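Local coordinates for protein cadherin-23 (Mus musculus, PDB 5VH2) that probably serves in calcium-dependent cell adhesion and hearing mechanotransduction as part of a long chain of extracellular cadherin repeats, at residues V44-S50 / M81-D87; G25-V31 / T62-T67. The protein carries 1 engineered substitution. All blocks are in the same frame, centred on the assembly; numbering follows the deposited sequence.

Contact 1: V44-S50 / M81-D87. With CA (calcium ion), chain E.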
loop_
_atom_site.group_PDB
_atom_site.type_symbol
_atom_site.label_atom_id
_atom_site.label_comp_id
_atom_site.label_asym_id
_atom_site.label_seq_id
_atom_site.Cartn_x
_atom_site.Cartn_y
_atom_site.Cartn_z
ATOM N N VAL A 44 -19.537 4.596 32.957
ATOM C CA VAL A 44 -19.931 4.388 31.595
ATOM C C VAL A 44 -19.198 3.225 30.950
ATOM O O VAL A 44 -18.041 2.984 31.275
ATOM C CB VAL A 44 -19.719 5.649 30.794
ATOM C CG1 VAL A 44 -20.159 6.845 31.612
ATOM C CG2 VAL A 44 -18.275 5.787 30.360
ATOM N N ASN A 45 -19.884 2.522 30.042
ATOM C CA ASN A 45 -19.296 1.395 29.308
ATOM C C ASN A 45 -19.197 1.747 27.832
ATOM O O ASN A 45 -20.176 2.167 27.227
ATOM C CB ASN A 45 -20.162 0.161 29.509
ATOM C CG ASN A 45 -20.661 0.029 30.951
ATOM O OD1 ASN A 45 -19.991 -0.563 31.816
ATOM N ND2 ASN A 45 -21.844 0.568 31.219
ATOM N N TYR A 46 -18.015 1.592 27.255
ATOM C CA TYR A 46 -17.756 2.006 25.883
ATOM C C TYR A 46 -17.927 0.857 24.873
ATOM O O TYR A 46 -17.540 -0.314 25.142
ATOM C CB TYR A 46 -16.348 2.561 25.757
ATOM C CG TYR A 46 -16.129 3.822 26.551
ATOM C CD1 TYR A 46 -16.718 5.023 26.177
ATOM C CD2 TYR A 46 -15.329 3.813 27.690
ATOM C CE1 TYR A 46 -16.526 6.164 26.924
ATOM C CE2 TYR A 46 -15.134 4.950 28.440
ATOM C CZ TYR A 46 -15.727 6.113 28.061
ATOM O OH TYR A 46 -15.466 7.223 28.816
ATOM N N ARG A 47 -18.442 1.210 23.697
ATOM C CA ARG A 47 -18.764 0.219 22.684
ATOM C C ARG A 47 -18.811 0.849 21.284
ATOM O O ARG A 47 -19.308 1.969 21.110
ATOM C CB ARG A 47 -20.118 -0.412 23.002
ATOM C CG ARG A 47 -20.383 -1.610 22.104
ATOM C CD ARG A 47 -21.836 -2.079 22.108
ATOM N NE ARG A 47 -22.007 -3.514 22.364
ATOM C CZ ARG A 47 -23.066 -4.045 22.997
ATOM N NH1 ARG A 47 -24.081 -3.264 23.415
ATOM N NH2 ARG A 47 -23.144 -5.360 23.190
ATOM N N ILE A 48 -18.301 0.123 20.285
ATOM C CA ILE A 48 -18.477 0.479 18.877
ATOM C C ILE A 48 -19.736 -0.154 18.306
ATOM O O ILE A 48 -19.866 -1.352 18.357
ATOM C CB ILE A 48 -17.270 0.007 18.053
ATOM C CG1 ILE A 48 -15.994 0.742 18.530
ATOM C CG2 ILE A 48 -17.481 0.281 16.562
ATOM C CD1 ILE A 48 -14.702 0.079 18.167
ATOM N N LEU A 49 -20.644 0.652 17.754
ATOM C CA LEU A 49 -21.915 0.164 17.171
ATOM C C LEU A 49 -21.802 -0.167 15.694
ATOM O O LEU A 49 -22.552 -1.004 15.195
ATOM C CB LEU A 49 -23.024 1.207 17.326
ATOM C CG LEU A 49 -23.364 1.656 18.749
ATOM C CD1 LEU A 49 -24.396 2.761 18.726
ATOM C CD2 LEU A 49 -23.837 0.514 19.640
ATOM N N SER A 50 -20.927 0.549 14.976
ATOM C CA SER A 50 -20.726 0.308 13.542
ATOM C C SER A 50 -19.436 0.949 13.034
ATOM O O SER A 50 -18.943 1.916 13.624
ATOM C CB SER A 50 -21.911 0.876 12.727
ATOM O OG SER A 50 -21.934 2.305 12.772
ATOM N N MET A 81 -16.420 5.357 12.677
ATOM C CA MET A 81 -16.987 4.415 13.644
ATOM C C MET A 81 -17.981 5.119 14.528
ATOM O O MET A 81 -17.743 6.247 14.941
ATOM C CB MET A 81 -15.892 3.852 14.545
ATOM C CG MET A 81 -15.116 2.723 13.941
ATOM S SD MET A 81 -13.633 2.348 14.828
ATOM C CE MET A 81 -12.592 3.730 14.357
ATOM N N ASN A 82 -19.063 4.425 14.873
ATOM C CA ASN A 82 -20.071 4.976 15.783
ATOM C C ASN A 82 -19.839 4.379 17.130
ATOM O O ASN A 82 -19.821 3.134 17.256
ATOM C CB ASN A 82 -21.472 4.574 15.353
ATOM C CG ASN A 82 -22.043 5.488 14.300
ATOM O OD1 ASN A 82 -21.479 5.645 13.242
ATOM N ND2 ASN A 82 -23.187 6.079 14.579
ATOM N N VAL A 83 -19.713 5.244 18.149
ATOM C CA VAL A 83 -19.428 4.764 19.509
ATOM C C VAL A 83 -20.561 5.151 20.457
ATOM O O VAL A 83 -21.106 6.261 20.357
ATOM C CB VAL A 83 -18.095 5.336 20.008
ATOM C CG1 VAL A 83 -17.791 4.883 21.422
ATOM C CG2 VAL A 83 -16.960 4.887 19.110
ATOM N N SER A 84 -20.898 4.254 21.381
ATOM C CA SER A 84 -21.857 4.563 22.443
ATOM C C SER A 84 -21.178 4.499 23.829
ATOM O O SER A 84 -20.203 3.731 24.049
ATOM C CB SER A 84 -23.045 3.610 22.387
ATOM O OG SER A 84 -22.691 2.315 22.865
ATOM N N ALA A 85 -21.687 5.314 24.758
ATOM C CA ALA A 85 -21.336 5.190 26.154
ATOM C C ALA A 85 -22.627 5.013 26.904
ATOM O O ALA A 85 -23.513 5.848 26.848
ATOM C CB ALA A 85 -20.617 6.429 26.628
ATOM N N THR A 86 -22.719 3.925 27.635
ATOM C CA THR A 86 -23.919 3.564 28.358
ATOM C C THR A 86 -23.606 3.661 29.846
ATOM O O THR A 86 -22.629 3.070 30.291
ATOM C CB THR A 86 -24.265 2.126 27.988
ATOM O OG1 THR A 86 -24.408 2.035 26.575
ATOM C CG2 THR A 86 -25.522 1.700 28.609
ATOM N N ASP A 87 -24.372 4.422 30.627
ATOM C CA ASP A 87 -24.133 4.410 32.086
ATOM C C ASP A 87 -24.529 3.070 32.733
ATOM O O ASP A 87 -25.186 2.238 32.103
ATOM C CB ASP A 87 -24.685 5.640 32.831
ATOM C CG ASP A 87 -26.179 5.747 32.808
ATOM O OD1 ASP A 87 -26.835 4.804 32.338
ATOM O OD2 ASP A 87 -26.679 6.830 33.243
HETATM CA CA CA E . -26.575 8.569 34.432
#
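The ring of Tyr46 meets Ala85 obliquely: Tyr46 CE1 lies 4.1 Å from Ala85 CB, with CD1 just behind. Strand alternation puts the ring on the side of the sheet that also carries Val44, Ile48 and Val83, with CG anti to the carbonyl carbon (chi1 -65°), and its hydroxyl is hydrogen-bonded to the backbone N of Ala33. Two further flat groups lie toward the calcium end of the pair. The amide of Asn45, on the opposite side of the sheet, turns toward strand 81-87, where ND2 reaches Thr86 O at 2.8 Å in a weak, bent bond, joining the straighter one from Asn45 N on the same oxygen. At Asp87 the carboxylate turns from the pairing and binds calcium through OD2 alone, 2.1 Å away; Glu4, Asp35, Asp37 and Gly41 complete the site, while Asn93 hydrogen-bonds the same oxygen.

Between these ends the strands run antiparallel at 156°, with reciprocal backbone bonds joining Asn45 to Thr86 and Arg47 to Ser84. A beta bulge then shifts the register by one. Leu49 N bonds Asn82 O at 2.7 Å, yet Asn82 N reaches past it to Ser50 O at 2.8 Å, so one residue faces two. The extra residue puts Leu49 alongside Ser84, its CD1 4.0 Å from Ser84 CB. On the inward side, the Ile48 and Met81 side chains cross at a slant, CD1 of Ile48 4.2 Å from SD of Met81.

Such pairing belongs to the Greek-key sandwich of a cadherin repeat. Strand 44-50 is an outer strand of its sheet; strand 78-87 is flanked on its other side by strand 94-104, and the Tyr46, Ile48 and Val83 side chains press on Ile58 of strand 56-58 in the facing sheet.

Contact 2: G25-V31 / T62-T67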
loop_
_atom_site.group_PDB
_atom_site.type_symbol
_atom_site.label_atom_id
_atom_site.label_comp_id
_atom_site.label_asym_id
_atom_site.label_seq_id
_atom_site.Cartn_x
_atom_site.Cartn_y
_atom_site.Cartn_z
ATOM N N GLY A 25 -2.766 -3.854 17.811
ATOM C CA GLY A 25 -2.682 -3.248 19.141
ATOM C C GLY A 25 -2.193 -1.804 19.177
ATOM O O GLY A 25 -1.961 -1.261 20.252
ATOM N N THR A 26 -2.046 -1.162 18.019
ATOM C CA THR A 26 -1.544 0.214 17.990
ATOM C C THR A 26 -2.625 1.139 18.499
ATOM O O THR A 26 -3.798 0.992 18.144
ATOM C CB THR A 26 -1.166 0.681 16.572
ATOM O OG1 THR A 26 -0.174 -0.186 16.017
ATOM C CG2 THR A 26 -0.592 2.092 16.594
ATOM N N SER A 27 -2.231 2.103 19.326
ATOM C CA SER A 27 -3.182 3.062 19.880
ATOM C C SER A 27 -3.706 3.971 18.766
ATOM O O SER A 27 -2.915 4.561 18.011
ATOM C CB SER A 27 -2.476 3.888 20.960
ATOM O OG SER A 27 -2.131 3.063 22.066
ATOM N N VAL A 28 -5.024 4.074 18.676
ATOM C CA VAL A 28 -5.668 4.861 17.630
ATOM C C VAL A 28 -6.121 6.235 18.148
ATOM O O VAL A 28 -5.686 7.269 17.630
ATOM C CB VAL A 28 -6.844 4.080 17.043
ATOM C CG1 VAL A 28 -7.563 4.837 15.938
ATOM C CG2 VAL A 28 -6.333 2.750 16.545
ATOM N N ILE A 29 -6.972 6.231 19.166
ATOM C CA ILE A 29 -7.397 7.451 19.834
ATOM C C ILE A 29 -8.128 7.071 21.118
ATOM O O ILE A 29 -8.663 5.968 21.205
ATOM C CB ILE A 29 -8.337 8.309 18.929
ATOM C CG1 ILE A 29 -8.691 9.637 19.621
ATOM C CG2 ILE A 29 -9.605 7.538 18.577
ATOM C CD1 ILE A 29 -9.074 10.724 18.676
ATOM N N VAL A 30 -8.155 7.973 22.099
ATOM C CA VAL A 30 -8.906 7.729 23.337
ATOM C C VAL A 30 -10.184 8.558 23.400
ATOM O O VAL A 30 -10.140 9.801 23.267
ATOM C CB VAL A 30 -8.076 7.976 24.607
ATOM C CG1 VAL A 30 -7.548 9.415 24.677
ATOM C CG2 VAL A 30 -8.891 7.580 25.843
ATOM N N VAL A 31 -11.310 7.864 23.597
ATOM C CA VAL A 31 -12.580 8.577 23.794
ATOM C C VAL A 31 -12.865 8.718 25.287
ATOM O O VAL A 31 -12.300 8.001 26.119
ATOM C CB VAL A 31 -13.790 7.916 23.061
ATOM C CG1 VAL A 31 -13.560 7.919 21.555
ATOM C CG2 VAL A 31 -14.045 6.502 23.559
ATOM N N THR A 62 -11.768 1.656 29.461
ATOM C CA THR A 62 -10.758 2.666 29.204
ATOM C C THR A 62 -11.189 3.664 28.143
ATOM O O THR A 62 -10.835 4.850 28.218
ATOM C CB THR A 62 -9.455 1.984 28.753
ATOM O OG1 THR A 62 -8.988 1.164 29.825
ATOM C CG2 THR A 62 -8.407 3.003 28.419
ATOM N N GLY A 63 -11.911 3.177 27.135
ATOM C CA GLY A 63 -12.339 4.026 26.022
ATOM C C GLY A 63 -11.237 4.211 25.004
ATOM O O GLY A 63 -11.331 5.068 24.133
ATOM N N LEU A 64 -10.160 3.439 25.129
ATOM C CA LEU A 64 -9.079 3.471 24.171
ATOM C C LEU A 64 -9.485 2.603 22.998
ATOM O O LEU A 64 -9.930 1.450 23.197
ATOM C CB LEU A 64 -7.799 2.901 24.759
ATOM C CG LEU A 64 -6.588 2.930 23.812
ATOM C CD1 LEU A 64 -6.209 4.362 23.410
ATOM C CD2 LEU A 64 -5.362 2.252 24.406
ATOM N N ILE A 65 -9.289 3.128 21.787
ATOM C CA ILE A 65 -9.418 2.332 20.576
ATOM C C ILE A 65 -8.043 1.900 20.035
ATOM O O ILE A 65 -7.121 2.709 19.946
ATOM C CB ILE A 65 -10.205 3.098 19.485
ATOM C CG1 ILE A 65 -11.637 3.389 19.970
ATOM C CG2 ILE A 65 -10.268 2.285 18.204
ATOM C CD1 ILE A 65 -12.328 4.495 19.208
ATOM N N VAL A 66 -7.921 0.618 19.670
ATOM C CA VAL A 66 -6.674 0.035 19.150
ATOM C C VAL A 66 -6.987 -0.766 17.908
ATOM O O VAL A 66 -8.162 -1.130 17.690
ATOM C CB VAL A 66 -6.015 -0.927 20.163
ATOM C CG1 VAL A 66 -5.788 -0.222 21.493
ATOM C CG2 VAL A 66 -6.847 -2.204 20.350
ATOM N N THR A 67 -5.968 -1.082 17.106
ATOM C CA THR A 67 -6.227 -1.869 15.898
ATOM C C THR A 67 -6.285 -3.342 16.295
ATOM O O THR A 67 -5.699 -3.720 17.308
ATOM C CB THR A 67 -5.190 -1.633 14.779
ATOM O OG1 THR A 67 -3.916 -2.203 15.133
ATOM C CG2 THR A 67 -5.028 -0.154 14.532
#
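Ile29 and Ile65 lie side by side and point the same way, inward from the sheet, with Ile29 CG2 4.1 Å from Ile65 CD1. The other branch of Ile65 leans in the opposite sense along the strand, and its CG2 comes 4.0 Å from Val28 CB. One isoleucine thus spreads its two arms over consecutive residues of 25-31. Val28 in turn meets Thr67 at about a right angle, methyl against methyl, CG2 to CG2 at 3.8 Å. Thr67 is turned so that CG2 stands anti to its carbonyl carbon while OG1, at chi1 70°, lies between N and C; this sends the methyl to Val28 and keeps the hydroxyl on the side of Gly25. With an alanine in place of Thr67 the methyl that meets Val28 CG2 is gone, which would probably open a small gap at this end of the pair.

The backbone explains why Val28 and Ile29 can both address Ile65. Val28 N bonds Ile65 O at 2.8 Å, whereas Ile65 N bonds Ile29 O at 3.0 Å: a beta bulge in strand 27-34, which lies between strands 7-8 and 64-67 in one of the two sheets of the cadherin Greek-key sandwich. Arg15 reaches the carbonyls of Ser27 and Val28 here.

On the outward side, Leu64 places CD1 4.2 Å from Val30 CB, its CD2 inclining to Ser27 OG. Beyond the bulge, Val31 N donates to Gly63 O at 2.8 Å, arriving tilted 33° from the carbonyl plane. Gly63 has a positive phi, which favours glycine, and a CB there would probably crowd Val31 O. At the far end Gly25 N comes to Thr67 O from well above the carbonyl plane. Inward, Ile29, Val31 and Ile65 all rest on Val99 of strand 94-104.

In the fold
Contacts 1 and 2 share no strand; they lie in the two opposed sheets of one cadherin repeat, their centres about 13 Å apart, and their segments alternate along the chain. Each is only partly buried, with one side turned to the interior and the other outward, and each absorbs an extra residue in a bulge. Tyr46 bridges them, its CD2 packing 3.4 Å from Gly63 CA and its CD1 touching Val31, and both contacts lean on Ile58. Their chemistry parts at the ends: 44-50/81-87 runs into a calcium site through a carboxylate, whereas 25-31/62-67 is branched aliphatic within and closes on glycines where its strands give way to turns.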